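Local structure of lectin 2 (Agrocybe aegerita, 4TQJ) at residues A177-N182 and G260-V265. The protein is a fungal lectin that specifically recognises N-acetylglucosamine at the non-reducing end of glycans. The protein carries 1 engineered substitution. Sequence-based numbering, arbitrary orientation.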
loop_
_atom_site.group_PDB
_atom_site.type_symbol
_atom_site.label_atom_id
_atom_site.label_comp_id
_atom_site.label_asym_id
_atom_site.label_seq_id
_atom_site.Cartn_x
_atom_site.Cartn_y
_atom_site.Cartn_z
ATOM N N ALA A 177 -11.353 -17.681 -13.882
ATOM C CA ALA A 177 -11.125 -16.466 -14.648
ATOM C C ALA A 177 -12.453 -15.958 -15.163
ATOM O O ALA A 177 -13.373 -16.731 -15.371
ATOM C CB ALA A 177 -10.182 -16.741 -15.815
ATOM N N ASP A 178 -12.553 -14.657 -15.384
ATOM C CA ASP A 178 -13.748 -14.125 -16.011
ATOM C C ASP A 178 -13.628 -14.269 -17.517
ATOM O O ASP A 178 -12.880 -13.525 -18.157
ATOM C CB ASP A 178 -13.953 -12.655 -15.646
ATOM C CG ASP A 178 -15.274 -12.122 -16.154
ATOM O OD1 ASP A 178 -16.084 -12.933 -16.645
ATOM O OD2 ASP A 178 -15.501 -10.902 -16.066
ATOM N N VAL A 179 -14.346 -15.244 -18.072
ATOM C CA VAL A 179 -14.392 -15.432 -19.518
ATOM C C VAL A 179 -15.739 -14.978 -20.088
ATOM O O VAL A 179 -15.833 -14.652 -21.270
ATOM C CB VAL A 179 -14.142 -16.900 -19.918
ATOM C CG1 VAL A 179 -12.782 -17.373 -19.426
ATOM C CG2 VAL A 179 -15.229 -17.800 -19.359
ATOM N N THR A 180 -16.784 -14.947 -19.259
ATOM C CA THR A 180 -18.111 -14.551 -19.751
ATOM C C THR A 180 -18.248 -13.047 -19.893
ATOM O O THR A 180 -19.132 -12.569 -20.601
ATOM C CB THR A 180 -19.256 -15.023 -18.844
ATOM O OG1 THR A 180 -19.158 -14.371 -17.571
ATOM C CG2 THR A 180 -19.231 -16.535 -18.667
ATOM N N GLY A 181 -17.395 -12.301 -19.200
ATOM C CA GLY A 181 -17.431 -10.850 -19.254
ATOM C C GLY A 181 -18.381 -10.179 -18.273
ATOM O O GLY A 181 -18.771 -9.033 -18.485
ATOM N N ASN A 182 -18.759 -10.871 -17.198
ATOM C CA ASN A 182 -19.692 -10.285 -16.225
ATOM C C ASN A 182 -19.017 -9.847 -14.932
ATOM O O ASN A 182 -19.687 -9.614 -13.926
ATOM C CB ASN A 182 -20.862 -11.235 -15.925
ATOM C CG ASN A 182 -20.442 -12.441 -15.104
ATOM O OD1 ASN A 182 -19.257 -12.701 -14.931
ATOM N ND2 ASN A 182 -21.417 -13.189 -14.602
ATOM N N GLY A 260 -17.286 -15.382 -23.629
ATOM C CA GLY A 260 -16.995 -16.776 -23.342
ATOM C C GLY A 260 -17.148 -17.674 -24.552
ATOM O O GLY A 260 -17.155 -18.895 -24.424
ATOM N N VAL A 261 -17.268 -17.077 -25.732
ATOM C CA VAL A 261 -17.197 -17.851 -26.969
ATOM C C VAL A 261 -15.804 -17.710 -27.585
ATOM O O VAL A 261 -15.342 -16.586 -27.832
ATOM C CB VAL A 261 -18.240 -17.369 -28.005
ATOM C CG1 VAL A 261 -18.156 -18.232 -29.267
ATOM C CG2 VAL A 261 -19.656 -17.405 -27.415
ATOM N N PHE A 262 -15.151 -18.841 -27.870
ATOM C CA PHE A 262 -13.779 -18.828 -28.382
ATOM C C PHE A 262 -13.638 -19.093 -29.876
ATOM O O PHE A 262 -14.322 -19.956 -30.430
ATOM C CB PHE A 262 -12.897 -19.790 -27.574
ATOM C CG PHE A 262 -12.711 -19.354 -26.149
ATOM C CD1 PHE A 262 -11.633 -18.573 -25.790
ATOM C CD2 PHE A 262 -13.661 -19.665 -25.188
ATOM C CE1 PHE A 262 -11.478 -18.135 -24.485
ATOM C CE2 PHE A 262 -13.514 -19.236 -23.878
ATOM C CZ PHE A 262 -12.423 -18.470 -23.528
ATOM N N GLY A 263 -12.741 -18.336 -30.510
ATOM C CA GLY A 263 -12.452 -18.461 -31.924
ATOM C C GLY A 263 -11.462 -19.573 -32.244
ATOM O O GLY A 263 -11.073 -20.349 -31.374
ATOM N N GLN A 264 -11.058 -19.661 -33.505
ATOM C CA GLN A 264 -10.172 -20.739 -33.925
ATOM C C GLN A 264 -8.805 -20.648 -33.240
ATOM O O GLN A 264 -8.344 -19.569 -32.871
ATOM C CB GLN A 264 -10.024 -20.773 -35.447
ATOM C CG GLN A 264 -9.512 -19.488 -36.049
ATOM C CD GLN A 264 -9.349 -19.569 -37.560
ATOM O OE1 GLN A 264 -9.959 -18.787 -38.305
ATOM N NE2 GLN A 264 -8.513 -20.512 -38.023
ATOM N N VAL A 265 -8.168 -21.799 -33.074
ATOM C CA VAL A 265 -6.892 -21.880 -32.378
ATOM C C VAL A 265 -5.742 -21.669 -33.350
ATOM O O VAL A 265 -5.519 -22.489 -34.247
ATOM C CB VAL A 265 -6.752 -23.241 -31.703
ATOM C CG1 VAL A 265 -5.387 -23.385 -31.046
ATOM C CG2 VAL A 265 -7.886 -23.430 -30.695
#
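Val179 and Phe262 make the apolar part of this small contact, with CG1 of Val179 4.3 Å from CZ of Phe262. The methyl comes to the far edge of the ring, near the ring plane, and does not cover a face. CG of Phe262 lies anti to the backbone C (chi1 -66°), which carries the ring back along the chain and brings CZ close to Val179, while the ring also packs on Val212, Ile213 and Asn256.

The polar link runs through a side chain outside both segments. Val179 O lies 2.9 Å from Gly260 N, but the angle is poor for a hydrogen bond; the amide of Asn256 bridges the two instead, its ND2 donating to Val179 O and its OD1 accepting from Gly260 N. Gly260 has the left-handed backbone angles that suit glycine, and its CA comes within 4.4 Å of Thr180 CA.

An Asx motif shapes the 177-182 turn: Gly181 N donates to Asp178 OD1 at 2.9 Å, meeting the carboxylate 39° out of its plane, and Asn182 N adds a weak bond to the same OD1. Asp186 OD2 accepts from the backbone N of both Val179 and Thr180.

In this beta-propeller, the contact joins two antiparallel sheets, linking the turn between strands 173-177 and 186-190 to the loop between strands 251-254 and 266-269.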